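PDB 6N5U: protein SCO1 homolog 1, mitochondrial from Arabidopsis thaliana, which binds copper(I) as a Sco-like metallochaperone and is thought to help insert copper into cytochrome c oxidase in mitochondria. Local coordinates for residues A[73-81]-A[119-129]. Residues are numbered along the deposited sequence; the frame is centred on the assembly and turned at random.
Sequences ISVDPERDT and KTEEEDSDYLV
V75 meets V129 where the central strand 68-74 of the thioredoxin fold gives way to a loop, and V75, D76, E78 and R79 pack against the antiparallel hairpin formed by strands 117-121 and 127-131. Methyl CG2 of V75 lies 3.6 Å from CG1 of V129, an apolar contact close to the copper site, since the V75 side chain also touches the copper ligand H131. D76 carries the polar centre of the contact. With CG anti to the backbone N (chi1 -171°), its carboxylate reaches the edge of the Y127 ring, where OD1 accepts the phenol OH of Y127 at 2.7 Å through its syn lone pair. The other oxygen, OD2, receives both NE and NH2 of R79, a side-on grip that helps fix the rotation of the guanidinium. E78 extends to the exposed flank and forms a salt bridge with K119, whose NZ stands 3.0 Å from both OE1 and OE2 of E78, though each of the two hydrogen bonds is weak. R79 then lays its guanidinium flat over Y127 in a cation-pi stack, the planes 19° apart and CZ of R79 3.9 Å from the ring centroid. Aliphatic CE of K119 covers the opposite face, sandwiching the aromatic ring between two basic side chains. From its stacked position R79 also reaches the hairpin backbone: NH2 donates to O of Y127 at 2.8 Å, approaching from above the carbonyl plane.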
loop_
_atom_site.group_PDB
_atom_site.type_symbol
_atom_site.label_atom_id
_atom_site.label_comp_id
_atom_site.label_asym_id
_atom_site.label_seq_id
_atom_site.Cartn_x
_atom_site.Cartn_y
_atom_site.Cartn_z
ATOM N N ILE A 73 -1.964 -2.556 1.728
ATOM C CA ILE A 73 -2.658 -2.806 3.007
ATOM C C ILE A 73 -4.145 -2.911 2.702
ATOM O O ILE A 73 -4.704 -2.013 2.079
ATOM C CB ILE A 73 -2.338 -1.749 4.068
ATOM C CG1 ILE A 73 -0.814 -1.617 4.276
ATOM C CG2 ILE A 73 -3.100 -2.055 5.391
ATOM C CD1 ILE A 73 -0.370 -0.510 5.310
ATOM N N SER A 74 -4.759 -4.018 3.065
ATOM C CA SER A 74 -6.166 -4.285 2.777
ATOM C C SER A 74 -7.147 -3.579 3.678
ATOM O O SER A 74 -7.012 -3.637 4.906
ATOM C CB SER A 74 -6.443 -5.781 2.816
ATOM O OG SER A 74 -7.819 -6.005 2.557
ATOM N N VAL A 75 -8.167 -2.936 3.072
ATOM C CA VAL A 75 -9.283 -2.277 3.773
ATOM C C VAL A 75 -10.537 -3.181 3.680
ATOM O O VAL A 75 -11.651 -2.735 3.978
ATOM C CB VAL A 75 -9.559 -0.813 3.332
ATOM C CG1 VAL A 75 -8.381 0.104 3.665
ATOM C CG2 VAL A 75 -9.959 -0.720 1.849
ATOM N N ASP A 76 -10.336 -4.478 3.286
ATOM C CA ASP A 76 -11.402 -5.480 3.204
ATOM C C ASP A 76 -10.962 -6.791 3.852
ATOM O O ASP A 76 -10.913 -7.805 3.154
ATOM C CB ASP A 76 -11.891 -5.656 1.752
ATOM C CG ASP A 76 -13.133 -6.505 1.545
ATOM O OD1 ASP A 76 -13.824 -6.793 2.531
ATOM O OD2 ASP A 76 -13.404 -6.883 0.388
ATOM N N PRO A 77 -10.711 -6.824 5.197
ATOM C CA PRO A 77 -10.261 -8.074 5.831
ATOM C C PRO A 77 -11.252 -9.257 5.807
ATOM O O PRO A 77 -10.822 -10.400 6.033
ATOM C CB PRO A 77 -9.930 -7.638 7.262
ATOM C CG PRO A 77 -10.744 -6.442 7.492
ATOM C CD PRO A 77 -10.753 -5.731 6.191
ATOM N N GLU A 78 -12.561 -9.000 5.549
ATOM C CA GLU A 78 -13.579 -10.064 5.531
ATOM C C GLU A 78 -13.392 -11.009 4.362
ATOM O O GLU A 78 -13.685 -12.202 4.500
ATOM C CB GLU A 78 -15.010 -9.497 5.519
ATOM C CG GLU A 78 -15.459 -8.861 6.831
ATOM C CD GLU A 78 -16.547 -7.807 6.694
ATOM O OE1 GLU A 78 -16.326 -6.786 5.998
ATOM O OE2 GLU A 78 -17.627 -7.999 7.296
ATOM N N ARG A 79 -12.921 -10.480 3.210
ATOM C CA ARG A 79 -12.723 -11.246 1.976
ATOM C C ARG A 79 -11.252 -11.471 1.667
ATOM O O ARG A 79 -10.872 -12.523 1.127
ATOM C CB ARG A 79 -13.405 -10.549 0.783
ATOM C CG ARG A 79 -14.924 -10.724 0.755
ATOM C CD ARG A 79 -15.575 -10.217 -0.525
ATOM N NE ARG A 79 -15.294 -8.799 -0.749
ATOM C CZ ARG A 79 -15.934 -8.036 -1.622
ATOM N NH1 ARG A 79 -16.918 -8.538 -2.358
ATOM N NH2 ARG A 79 -15.604 -6.763 -1.763
ATOM N N ASP A 80 -10.435 -10.468 1.976
ATOM C CA ASP A 80 -9.016 -10.474 1.716
ATOM C C ASP A 80 -8.235 -11.180 2.828
ATOM O O ASP A 80 -7.690 -10.548 3.732
ATOM C CB ASP A 80 -8.495 -9.049 1.445
ATOM C CG ASP A 80 -9.090 -8.259 0.269
ATOM O OD1 ASP A 80 -10.013 -8.791 -0.428
ATOM O OD2 ASP A 80 -8.637 -7.117 0.044
ATOM N N THR A 81 -8.150 -12.508 2.710
ATOM C CA THR A 81 -7.385 -13.388 3.593
ATOM C C THR A 81 -5.899 -13.367 3.158
ATOM O O THR A 81 -5.581 -12.836 2.085
ATOM C CB THR A 81 -7.938 -14.834 3.491
ATOM O OG1 THR A 81 -7.710 -15.336 2.173
ATOM C CG2 THR A 81 -9.415 -14.936 3.852
ATOM N N LYS A 119 -17.768 0.050 3.793
ATOM C CA LYS A 119 -18.445 -0.949 2.975
ATOM C C LYS A 119 -19.627 -0.304 2.274
ATOM O O LYS A 119 -20.358 0.511 2.865
ATOM C CB LYS A 119 -18.912 -2.117 3.836
ATOM C CG LYS A 119 -17.929 -3.256 3.807
ATOM C CD LYS A 119 -18.221 -4.304 4.836
ATOM C CE LYS A 119 -19.362 -5.209 4.492
ATOM N NZ LYS A 119 -19.250 -6.445 5.282
ATOM N N THR A 120 -19.768 -0.648 0.999
ATOM C CA THR A 120 -20.757 -0.153 0.060
ATOM C C THR A 120 -21.469 -1.390 -0.482
ATOM O O THR A 120 -20.814 -2.275 -1.006
ATOM C CB THR A 120 -19.976 0.700 -0.980
ATOM O OG1 THR A 120 -19.801 2.013 -0.442
ATOM C CG2 THR A 120 -20.607 0.731 -2.387
ATOM N N GLU A 121 -22.787 -1.490 -0.296
ATOM C CA GLU A 121 -23.540 -2.648 -0.785
ATOM C C GLU A 121 -23.616 -2.617 -2.296
ATOM O O GLU A 121 -23.708 -1.541 -2.910
ATOM C CB GLU A 121 -24.936 -2.742 -0.158
ATOM C CG GLU A 121 -25.453 -4.167 -0.079
ATOM C CD GLU A 121 -26.913 -4.378 -0.428
ATOM O OE1 GLU A 121 -27.768 -3.695 0.180
ATOM O OE2 GLU A 121 -27.204 -5.242 -1.290
ATOM N N GLU A 122 -23.474 -3.806 -2.895
ATOM C CA GLU A 122 -23.470 -4.039 -4.335
ATOM C C GLU A 122 -24.299 -5.275 -4.690
ATOM O O GLU A 122 -24.449 -6.183 -3.866
ATOM C CB GLU A 122 -22.026 -4.210 -4.820
ATOM C CG GLU A 122 -21.285 -2.902 -5.024
ATOM C CD GLU A 122 -21.510 -2.260 -6.374
ATOM O OE1 GLU A 122 -21.928 -1.080 -6.399
ATOM O OE2 GLU A 122 -21.277 -2.933 -7.404
ATOM N N GLU A 123 -24.845 -5.308 -5.921
ATOM C CA GLU A 123 -25.658 -6.427 -6.424
ATOM C C GLU A 123 -24.809 -7.422 -7.227
ATOM O O GLU A 123 -25.011 -8.630 -7.082
ATOM C CB GLU A 123 -26.916 -5.945 -7.195
ATOM C CG GLU A 123 -26.683 -5.155 -8.483
ATOM C CD GLU A 123 -25.960 -3.821 -8.374
ATOM O OE1 GLU A 123 -26.342 -2.996 -7.511
ATOM O OE2 GLU A 123 -25.006 -3.608 -9.158
ATOM N N ASP A 124 -23.849 -6.912 -8.050
ATOM C CA ASP A 124 -22.920 -7.719 -8.851
ATOM C C ASP A 124 -21.816 -8.259 -7.940
ATOM O O ASP A 124 -21.672 -9.473 -7.824
ATOM C CB ASP A 124 -22.380 -6.934 -10.069
ATOM C CG ASP A 124 -23.294 -6.982 -11.285
ATOM O OD1 ASP A 124 -24.494 -6.648 -11.145
ATOM O OD2 ASP A 124 -22.808 -7.353 -12.380
ATOM N N SER A 125 -21.093 -7.370 -7.237
ATOM C CA SER A 125 -20.115 -7.748 -6.206
ATOM C C SER A 125 -20.994 -7.958 -4.950
ATOM O O SER A 125 -22.141 -7.496 -4.961
ATOM C CB SER A 125 -19.131 -6.602 -5.967
ATOM O OG SER A 125 -18.399 -6.289 -7.143
ATOM N N ASP A 126 -20.523 -8.639 -3.886
ATOM C CA ASP A 126 -21.438 -8.727 -2.719
ATOM C C ASP A 126 -21.547 -7.319 -2.132
ATOM O O ASP A 126 -22.624 -6.861 -1.741
ATOM C CB ASP A 126 -20.949 -9.713 -1.635
ATOM C CG ASP A 126 -20.813 -11.128 -2.126
ATOM O OD1 ASP A 126 -21.849 -11.815 -2.237
ATOM O OD2 ASP A 126 -19.665 -11.546 -2.424
ATOM N N TYR A 127 -20.402 -6.634 -2.136
ATOM C CA TYR A 127 -20.186 -5.287 -1.681
ATOM C C TYR A 127 -18.811 -4.835 -2.190
ATOM O O TYR A 127 -17.977 -5.647 -2.622
ATOM C CB TYR A 127 -20.260 -5.230 -0.135
ATOM C CG TYR A 127 -19.169 -5.999 0.584
ATOM C CD1 TYR A 127 -19.329 -7.342 0.900
ATOM C CD2 TYR A 127 -17.976 -5.379 0.952
ATOM C CE1 TYR A 127 -18.314 -8.065 1.532
ATOM C CE2 TYR A 127 -16.957 -6.089 1.589
ATOM C CZ TYR A 127 -17.133 -7.433 1.880
ATOM O OH TYR A 127 -16.161 -8.152 2.530
ATOM N N LEU A 128 -18.586 -3.536 -2.139
ATOM C CA LEU A 128 -17.295 -2.946 -2.444
ATOM C C LEU A 128 -16.916 -2.137 -1.220
ATOM O O LEU A 128 -17.736 -1.977 -0.328
ATOM C CB LEU A 128 -17.322 -2.074 -3.725
ATOM C CG LEU A 128 -17.624 -2.775 -5.057
ATOM C CD1 LEU A 128 -17.846 -1.790 -6.153
ATOM C CD2 LEU A 128 -16.556 -3.726 -5.445
ATOM N N VAL A 129 -15.668 -1.736 -1.114
ATOM C CA VAL A 129 -15.193 -0.884 -0.032
ATOM C C VAL A 129 -14.828 0.478 -0.642
ATOM O O VAL A 129 -14.012 0.556 -1.559
ATOM C CB VAL A 129 -14.052 -1.501 0.835
ATOM C CG1 VAL A 129 -13.570 -0.509 1.890
ATOM C CG2 VAL A 129 -14.500 -2.812 1.488
#